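Local coordinates for protein acyl-coenzyme A oxidase acox-1.1 (Caenorhabditis elegans, PDB 5K3H) that catalyses the FAD-dependent desaturation of acyl-CoA side chains to 2-enoyl-CoA with release of hydrogen peroxide, opening peroxisomal beta-oxidation, at residues 61-65 against 642-648; 441-445 against 531-536; 509-513 against 523-527. All blocks are in the same frame, centred on the assembly; numbering follows the deposited sequence.

Contacts 2 and 3 are neighbours in the helical C-terminal half of the chain, their centres about 13 Å apart, and both use helix 520-553. Contact 3 pairs that helix with the preceding helix 489-515; contact 2 sets it across helix 437-456. Trp-524 of contact 3 packs on Leu-442, Ala-445 and Leu-531 of contact 2, so the two contacts meet through this indole, and contact 2 holds residues of the ATP site. Contact 1 lies on the opposite side of the chain's centre, about 45 Å from contact 2 between centres, and closes a loop of the chain within which contact 2, and inside it contact 3, is nested. All three touch the second subunit, and each therefore borders the dimer interface.

Contact 1. Residues 61-65 against 642-648; sequences MPLPY and KWAKESP
Tyr-65 reaches across to the end of helix 636-645 and its ring is held between two surfaces. On one face lies Pro-62 CB of its own segment, 3.9 Å above the centre of the ring. On the opposite face Ser-647 CA sits 3.9 Å from the ring centroid, 20° off the normal, and Pro-648 CD follows on the same side; both are CH-pi contacts. The hydroxyl at the end of the ring donates to the main-chain oxygen of Trp-643, with OH to O at 2.6 Å; the donor comes in on a lone pair, in the carbonyl plane. Chi1 of -67° swings the Tyr-65 ring beside its own backbone N, which lets the phenol extend to that carbonyl.

The joint ties a short 3-10 turn in the N-terminal part of the acyl-CoA oxidase fold, between helices 38-52 and 68-85, to the last turn of a helix near the C-terminus. From that turn the Trp-643 indole runs back past Tyr-65 in the opposite sense. Tyr-65 CE1 lies over the indole face, 3.7 Å from Trp-643 CE2, with the planes inclined at 50°, neither stacked nor edge-to-face. Pro-64 CB meets the indole at its edge, in plane, 4.0 Å from Trp-643 CZ2, while Pro-62 CB approaches Trp-643 NE1. A water gives one proton to Tyr-65 OH and the other to Glu-646 OE1, so the phenol oxygen is both donor and acceptor. Ile-239 of the second subunit packs against Trp-643, and Gly-240 of that subunit against Ser-647.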
loop_
_atom_site.group_PDB
_atom_site.type_symbol
_atom_site.label_atom_id
_atom_site.label_comp_id
_atom_site.label_asym_id
_atom_site.label_seq_id
_atom_site.Cartn_x
_atom_site.Cartn_y
_atom_site.Cartn_z
ATOM N N MET B 61 25.968 -0.648 7.521
ATOM C CA MET B 61 25.583 0.528 6.749
ATOM C C MET B 61 24.061 0.593 6.713
ATOM O O MET B 61 23.383 -0.349 7.143
ATOM C CB MET B 61 26.166 0.478 5.333
ATOM C CG MET B 61 25.916 -0.800 4.599
ATOM S SD MET B 61 26.316 -0.621 2.854
ATOM C CE MET B 61 27.593 0.639 2.938
ATOM N N PRO B 62 23.487 1.697 6.214
ATOM C CA PRO B 62 22.018 1.758 6.096
ATOM C C PRO B 62 21.462 0.592 5.274
ATOM O O PRO B 62 21.876 0.353 4.133
ATOM C CB PRO B 62 21.776 3.110 5.414
ATOM C CG PRO B 62 22.916 3.935 5.887
ATOM C CD PRO B 62 24.100 3.009 5.936
ATOM N N LEU B 63 20.510 -0.134 5.872
ATOM C CA LEU B 63 19.942 -1.311 5.210
ATOM C C LEU B 63 19.416 -1.046 3.805
ATOM O O LEU B 63 19.561 -1.939 2.952
ATOM C CB LEU B 63 18.846 -1.941 6.082
ATOM C CG LEU B 63 19.274 -2.365 7.487
ATOM C CD1 LEU B 63 18.237 -3.274 8.136
ATOM C CD2 LEU B 63 20.658 -3.043 7.488
ATOM N N PRO B 64 18.790 0.100 3.489
ATOM C CA PRO B 64 18.323 0.301 2.106
ATOM C C PRO B 64 19.458 0.390 1.089
ATOM O O PRO B 64 19.191 0.276 -0.119
ATOM C CB PRO B 64 17.546 1.623 2.183
ATOM C CG PRO B 64 17.207 1.813 3.619
ATOM C CD PRO B 64 18.293 1.163 4.392
ATOM N N TYR B 65 20.711 0.584 1.524
ATOM C CA TYR B 65 21.822 0.581 0.570
ATOM C C TYR B 65 22.159 -0.798 0.050
ATOM O O TYR B 65 22.741 -0.891 -1.031
ATOM C CB TYR B 65 23.121 1.105 1.175
ATOM C CG TYR B 65 23.202 2.554 1.554
ATOM C CD1 TYR B 65 22.149 3.428 1.335
ATOM C CD2 TYR B 65 24.366 3.047 2.128
ATOM C CE1 TYR B 65 22.249 4.746 1.701
ATOM C CE2 TYR B 65 24.480 4.357 2.488
ATOM C CZ TYR B 65 23.425 5.208 2.281
ATOM O OH TYR B 65 23.570 6.522 2.648
ATOM N N LYS B 642 23.396 13.806 3.633
ATOM C CA LYS B 642 24.429 12.793 3.842
ATOM C C LYS B 642 23.977 11.428 3.351
ATOM O O LYS B 642 24.745 10.708 2.692
ATOM C CB LYS B 642 24.822 12.687 5.319
ATOM C CG LYS B 642 25.693 13.808 5.836
ATOM C CD LYS B 642 26.186 13.535 7.275
ATOM C CE LYS B 642 27.069 14.706 7.796
ATOM N NZ LYS B 642 26.470 15.480 8.929
ATOM N N TRP B 643 22.748 11.030 3.715
ATOM C CA TRP B 643 22.218 9.730 3.314
ATOM C C TRP B 643 22.233 9.561 1.792
ATOM O O TRP B 643 22.517 8.469 1.280
ATOM C CB TRP B 643 20.801 9.570 3.884
ATOM C CG TRP B 643 20.234 8.191 3.764
ATOM C CD1 TRP B 643 20.349 7.168 4.674
ATOM C CD2 TRP B 643 19.454 7.681 2.687
ATOM N NE1 TRP B 643 19.705 6.050 4.212
ATOM C CE2 TRP B 643 19.137 6.339 2.999
ATOM C CE3 TRP B 643 18.983 8.227 1.487
ATOM C CZ2 TRP B 643 18.368 5.537 2.151
ATOM C CZ3 TRP B 643 18.222 7.434 0.654
ATOM C CH2 TRP B 643 17.924 6.104 0.987
ATOM N N ALA B 644 21.859 10.612 1.059
ATOM C CA ALA B 644 21.926 10.593 -0.404
ATOM C C ALA B 644 23.368 10.534 -0.895
ATOM O O ALA B 644 23.718 9.690 -1.730
ATOM C CB ALA B 644 21.221 11.825 -0.978
ATOM N N LYS B 645 24.220 11.435 -0.391
ATOM C CA LYS B 645 25.590 11.519 -0.891
ATOM C C LYS B 645 26.351 10.211 -0.710
ATOM O O LYS B 645 27.218 9.885 -1.526
ATOM C CB LYS B 645 26.331 12.670 -0.210
ATOM C CG LYS B 645 26.025 14.020 -0.845
ATOM C CD LYS B 645 26.910 15.120 -0.284
ATOM C CE LYS B 645 26.650 15.275 1.205
ATOM N NZ LYS B 645 27.337 16.434 1.810
ATOM N N GLU B 646 26.040 9.450 0.342
ATOM C CA GLU B 646 26.735 8.210 0.672
ATOM C C GLU B 646 26.056 6.962 0.100
ATOM O O GLU B 646 26.496 5.840 0.386
ATOM C CB GLU B 646 26.880 8.107 2.198
ATOM C CG GLU B 646 27.795 9.193 2.789
ATOM C CD GLU B 646 27.744 9.266 4.314
ATOM O OE1 GLU B 646 27.125 8.365 4.919
ATOM O OE2 GLU B 646 28.326 10.216 4.914
ATOM N N SER B 647 24.999 7.125 -0.699
ATOM C CA SER B 647 24.264 5.981 -1.227
ATOM C C SER B 647 24.976 5.426 -2.465
ATOM O O SER B 647 25.801 6.108 -3.067
ATOM C CB SER B 647 22.820 6.395 -1.534
ATOM O OG SER B 647 22.756 7.381 -2.557
ATOM N N PRO B 648 24.660 4.194 -2.874
ATOM C CA PRO B 648 25.562 3.462 -3.786
ATOM C C PRO B 648 25.784 4.084 -5.152
ATOM O O PRO B 648 26.874 3.910 -5.713
ATOM C CB PRO B 648 24.873 2.102 -3.916
ATOM C CG PRO B 648 24.185 1.941 -2.572
ATOM C CD PRO B 648 23.649 3.298 -2.283
HETATM O O HOH W 1 24.707 7.147 5.182
#

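Contact 2. Residues 441-445 against 531-536; sequences LLQLA and LNRASR
The carboxamide of Asn-532 is flanked by two leucines of helix 437-456. Leu-441 CB and CD1 lie above one face, with CB 3.5 Å from OD1, while Leu-442 comes past the oxygen from the other side of the amide plane and puts its CD2 3.1 Å from Asn-532 OD1. The second flat group, the guanidinium of Arg-536, meets Leu-441 CD1 obliquely, NE to CD1 3.5 Å, the two side chains crossing at about a right angle.

The local axes of 441-445 and 531-536 cross at 89°, 8.3 Å apart at closest. Ala-445 and Ser-535 are the small residues near the crossing; Ala-445 CB meets Leu-531 CB, and Ser-535 CB lies against Leu-444 CD2 and near Leu-441 O. With chi1 at -52°, Ser-535 OG turns back beside its own backbone N, 3.1 Å from both Leu-441 O and Leu-531 O.

Residues 533 to 536 belong to the ATP site shared between the subunits, and Leu-441 also packs on Ser-392 of that site. The serine hydroxyl thus has main-chain oxygens of both helices within bonding distance, while leucine methyls cover the flat polar groups of Asn-532 and Arg-536.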
loop_
_atom_site.group_PDB
_atom_site.type_symbol
_atom_site.label_atom_id
_atom_site.label_comp_id
_atom_site.label_asym_id
_atom_site.label_seq_id
_atom_site.Cartn_x
_atom_site.Cartn_y
_atom_site.Cartn_z
ATOM N N LEU B 441 -12.074 -13.924 8.752
ATOM C CA LEU B 441 -13.320 -13.229 9.063
ATOM C C LEU B 441 -14.518 -14.156 8.960
ATOM O O LEU B 441 -15.433 -14.081 9.788
ATOM C CB LEU B 441 -13.543 -12.026 8.147
ATOM C CG LEU B 441 -12.687 -10.807 8.413
ATOM C CD1 LEU B 441 -12.925 -9.821 7.296
ATOM C CD2 LEU B 441 -12.982 -10.208 9.786
ATOM N N LEU B 442 -14.537 -15.043 7.964
ATOM C CA LEU B 442 -15.685 -15.934 7.830
ATOM C C LEU B 442 -15.687 -17.031 8.913
ATOM O O LEU B 442 -16.754 -17.566 9.240
ATOM C CB LEU B 442 -15.722 -16.473 6.387
ATOM C CG LEU B 442 -16.264 -15.501 5.299
ATOM C CD1 LEU B 442 -16.087 -16.026 3.891
ATOM C CD2 LEU B 442 -17.737 -15.215 5.495
ATOM N N GLN B 443 -14.537 -17.332 9.517
ATOM C CA GLN B 443 -14.532 -18.172 10.709
ATOM C C GLN B 443 -15.223 -17.482 11.894
ATOM O O GLN B 443 -15.976 -18.120 12.641
ATOM C CB GLN B 443 -13.099 -18.524 11.064
ATOM C CG GLN B 443 -12.935 -19.281 12.356
ATOM C CD GLN B 443 -11.539 -19.818 12.466
ATOM O OE1 GLN B 443 -10.923 -19.786 13.538
ATOM N NE2 GLN B 443 -11.006 -20.289 11.336
ATOM N N LEU B 444 -14.965 -16.185 12.103
ATOM C CA LEU B 444 -15.745 -15.432 13.083
ATOM C C LEU B 444 -17.212 -15.358 12.674
ATOM O O LEU B 444 -18.109 -15.417 13.524
ATOM C CB LEU B 444 -15.150 -14.029 13.266
ATOM C CG LEU B 444 -15.883 -12.968 14.108
ATOM C CD1 LEU B 444 -16.228 -13.469 15.502
ATOM C CD2 LEU B 444 -15.021 -11.711 14.200
ATOM N N ALA B 445 -17.476 -15.230 11.376
ATOM C CA ALA B 445 -18.858 -15.158 10.905
ATOM C C ALA B 445 -19.662 -16.384 11.314
ATOM O O ALA B 445 -20.828 -16.259 11.697
ATOM C CB ALA B 445 -18.893 -15.001 9.386
ATOM N N LEU B 531 -21.835 -11.023 5.747
ATOM C CA LEU B 531 -21.390 -11.736 6.938
ATOM C C LEU B 531 -20.048 -11.215 7.421
ATOM O O LEU B 531 -19.811 -11.128 8.626
ATOM C CB LEU B 531 -21.307 -13.235 6.648
ATOM C CG LEU B 531 -22.602 -14.026 6.396
ATOM C CD1 LEU B 531 -22.304 -15.391 5.728
ATOM C CD2 LEU B 531 -23.380 -14.206 7.705
ATOM N N ASN B 532 -19.150 -10.861 6.495
ATOM C CA ASN B 532 -17.858 -10.308 6.893
ATOM C C ASN B 532 -17.990 -8.929 7.511
ATOM O O ASN B 532 -17.245 -8.592 8.443
ATOM C CB ASN B 532 -16.915 -10.226 5.701
ATOM C CG ASN B 532 -16.216 -11.503 5.445
ATOM O OD1 ASN B 532 -16.397 -12.480 6.170
ATOM N ND2 ASN B 532 -15.360 -11.501 4.448
ATOM N N ARG B 533 -18.897 -8.100 6.977
ATOM C CA ARG B 533 -19.154 -6.797 7.577
ATOM C C ARG B 533 -19.492 -6.938 9.057
ATOM O O ARG B 533 -19.018 -6.156 9.891
ATOM C CB ARG B 533 -20.282 -6.087 6.822
ATOM C CG ARG B 533 -19.875 -5.581 5.445
ATOM C CD ARG B 533 -21.036 -4.982 4.620
ATOM N NE ARG B 533 -20.501 -4.449 3.360
ATOM C CZ ARG B 533 -21.196 -4.258 2.246
ATOM N NH1 ARG B 533 -22.491 -4.549 2.208
ATOM N NH2 ARG B 533 -20.590 -3.787 1.163
ATOM N N ALA B 534 -20.296 -7.948 9.400
ATOM C CA ALA B 534 -20.661 -8.182 10.789
ATOM C C ALA B 534 -19.450 -8.565 11.631
ATOM O O ALA B 534 -19.321 -8.131 12.787
ATOM C CB ALA B 534 -21.714 -9.274 10.852
ATOM N N SER B 535 -18.569 -9.408 11.081
ATOM C CA SER B 535 -17.396 -9.853 11.821
ATOM C C SER B 535 -16.470 -8.684 12.134
ATOM O O SER B 535 -15.867 -8.625 13.215
ATOM C CB SER B 535 -16.659 -10.931 11.020
ATOM O OG SER B 535 -17.536 -11.969 10.620
ATOM N N ARG B 536 -16.327 -7.758 11.182
ATOM C CA ARG B 536 -15.506 -6.562 11.382
ATOM C C ARG B 536 -16.105 -5.622 12.432
ATOM O O ARG B 536 -15.388 -5.079 13.277
ATOM C CB ARG B 536 -15.336 -5.827 10.049
ATOM C CG ARG B 536 -14.488 -6.569 9.037
ATOM C CD ARG B 536 -14.063 -5.664 7.884
ATOM N NE ARG B 536 -13.633 -6.432 6.726
ATOM C CZ ARG B 536 -14.402 -6.695 5.676
ATOM N NH1 ARG B 536 -15.629 -6.208 5.635
ATOM N NH2 ARG B 536 -13.946 -7.431 4.667
#

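Contact 3. Residues 509-513 against 523-527; sequences KFFGL and AWNKS
Phe-510 and Trp-524 meet across a helical hairpin in the C-terminal part of the acyl-CoA oxidase fold: helix 489-515 turns through a short loop into helix 520-553, and the two run roughly antiparallel, at 141° and 8.6 Å between the local axes. The Phe-510 ring is the main bump. It drops against the first turns of the second helix, where the small Ala-523 leaves room for it: CD1 touches Ala-523 CB at 3.7 Å, and the main-chain carbonyl carbon of Ala-523 lies at the ring's edge, in plane. Over the face stands the indole of Trp-524, its edge turned to the phenyl in a T-shaped pair with CE3 3.8 Å above the centre of the ring plane. Chi1 of 172° carries the phenyl away from its own N and into this corner.

Further along, Leu-513 fills the second hollow. Its CB rests on Ala-523 CB at 3.9 Å, and its CD1 points into the notch formed by Lys-526 CB and Ser-527 OG. The proton of Ser-527 OG goes to Ala-523 O of its own helix at 2.8 Å, and Leu-513 CD1 and the Lys-509 methylenes pack against the same hydroxyl oxygen. The ammonium of Lys-526 goes to a salt bridge with Glu-518 in the hairpin loop. The indole of Trp-524 also makes a cation-pi contact with Arg-446 of helix 437-456.

Lys-509 closes the flank: fully extended, it runs past Ser-527, CG to OG 3.5 Å, and its NZ donates to Lys-526 O at 3.1 Å, tilted 18° from the carbonyl plane; that same oxygen also accepts from Gln-338 NE2 of the second subunit.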
loop_
_atom_site.group_PDB
_atom_site.type_symbol
_atom_site.label_atom_id
_atom_site.label_comp_id
_atom_site.label_asym_id
_atom_site.label_seq_id
_atom_site.Cartn_x
_atom_site.Cartn_y
_atom_site.Cartn_z
ATOM N N LYS B 509 -30.262 -13.082 6.395
ATOM C CA LYS B 509 -30.109 -13.248 4.947
ATOM C C LYS B 509 -29.709 -14.684 4.617
ATOM O O LYS B 509 -30.266 -15.307 3.706
ATOM C CB LYS B 509 -29.083 -12.259 4.390
ATOM C CG LYS B 509 -28.834 -12.467 2.893
ATOM C CD LYS B 509 -27.736 -11.553 2.337
ATOM C CE LYS B 509 -27.631 -11.688 0.812
ATOM N NZ LYS B 509 -26.637 -10.726 0.235
ATOM N N PHE B 510 -28.731 -15.215 5.355
ATOM C CA PHE B 510 -28.316 -16.604 5.199
ATOM C C PHE B 510 -29.471 -17.559 5.515
ATOM O O PHE B 510 -29.819 -18.421 4.699
ATOM C CB PHE B 510 -27.097 -16.845 6.101
ATOM C CG PHE B 510 -26.657 -18.270 6.191
ATOM C CD1 PHE B 510 -26.367 -19.002 5.048
ATOM C CD2 PHE B 510 -26.504 -18.873 7.424
ATOM C CE1 PHE B 510 -25.939 -20.318 5.142
ATOM C CE2 PHE B 510 -26.085 -20.174 7.522
ATOM C CZ PHE B 510 -25.806 -20.899 6.382
ATOM N N PHE B 511 -30.084 -17.411 6.695
ATOM C CA PHE B 511 -31.226 -18.246 7.056
ATOM C C PHE B 511 -32.347 -18.123 6.031
ATOM O O PHE B 511 -32.935 -19.129 5.619
ATOM C CB PHE B 511 -31.770 -17.846 8.425
ATOM C CG PHE B 511 -30.786 -17.977 9.560
ATOM C CD1 PHE B 511 -29.822 -18.970 9.565
ATOM C CD2 PHE B 511 -30.832 -17.082 10.632
ATOM C CE1 PHE B 511 -28.923 -19.077 10.624
ATOM C CE2 PHE B 511 -29.942 -17.180 11.689
ATOM C CZ PHE B 511 -28.983 -18.183 11.688
ATOM N N GLY B 512 -32.646 -16.899 5.585
ATOM C CA GLY B 512 -33.778 -16.720 4.690
ATOM C C GLY B 512 -33.620 -17.449 3.372
ATOM O O GLY B 512 -34.572 -18.044 2.870
ATOM N N LEU B 513 -32.415 -17.414 2.791
ATOM C CA LEU B 513 -32.156 -18.094 1.522
ATOM C C LEU B 513 -32.303 -19.606 1.658
ATOM O O LEU B 513 -32.788 -20.272 0.734
ATOM C CB LEU B 513 -30.763 -17.741 0.994
ATOM C CG LEU B 513 -30.631 -16.332 0.410
ATOM C CD1 LEU B 513 -29.161 -15.963 0.232
ATOM C CD2 LEU B 513 -31.367 -16.198 -0.885
ATOM N N ALA B 523 -26.126 -20.505 0.034
ATOM C CA ALA B 523 -26.712 -19.446 0.839
ATOM C C ALA B 523 -25.634 -18.703 1.618
ATOM O O ALA B 523 -25.670 -17.470 1.725
ATOM C CB ALA B 523 -27.752 -20.031 1.786
ATOM N N TRP B 524 -24.660 -19.438 2.160
ATOM C CA TRP B 524 -23.547 -18.803 2.852
ATOM C C TRP B 524 -22.753 -17.921 1.903
ATOM O O TRP B 524 -22.473 -16.755 2.207
ATOM C CB TRP B 524 -22.645 -19.858 3.467
ATOM C CG TRP B 524 -21.519 -19.265 4.228
ATOM C CD1 TRP B 524 -20.270 -18.979 3.750
ATOM C CD2 TRP B 524 -21.511 -18.911 5.616
ATOM N NE1 TRP B 524 -19.494 -18.442 4.751
ATOM C CE2 TRP B 524 -20.229 -18.398 5.908
ATOM C CE3 TRP B 524 -22.468 -18.951 6.633
ATOM C CZ2 TRP B 524 -19.882 -17.950 7.175
ATOM C CZ3 TRP B 524 -22.119 -18.507 7.887
ATOM C CH2 TRP B 524 -20.842 -18.017 8.150
ATOM N N ASN B 525 -22.373 -18.468 0.743
ATOM C CA ASN B 525 -21.641 -17.683 -0.249
ATOM C C ASN B 525 -22.426 -16.453 -0.696
ATOM O O ASN B 525 -21.862 -15.366 -0.848
ATOM C CB ASN B 525 -21.300 -18.551 -1.457
ATOM C CG ASN B 525 -20.407 -17.828 -2.450
ATOM O OD1 ASN B 525 -19.571 -16.991 -2.067
ATOM N ND2 ASN B 525 -20.579 -18.137 -3.736
ATOM N N LYS B 526 -23.724 -16.608 -0.944
ATOM C CA LYS B 526 -24.503 -15.468 -1.397
ATOM C C LYS B 526 -24.635 -14.395 -0.331
ATOM O O LYS B 526 -25.026 -13.275 -0.669
ATOM C CB LYS B 526 -25.893 -15.910 -1.855
ATOM C CG LYS B 526 -25.929 -16.614 -3.196
ATOM C CD LYS B 526 -27.360 -16.798 -3.643
ATOM C CE LYS B 526 -27.421 -17.414 -5.030
ATOM N NZ LYS B 526 -28.840 -17.524 -5.529
ATOM N N SER B 527 -24.301 -14.708 0.928
ATOM C CA SER B 527 -24.389 -13.786 2.053
ATOM C C SER B 527 -23.035 -13.319 2.564
ATOM O O SER B 527 -22.996 -12.500 3.490
ATOM C CB SER B 527 -25.116 -14.465 3.213
ATOM O OG SER B 527 -26.365 -14.978 2.811
#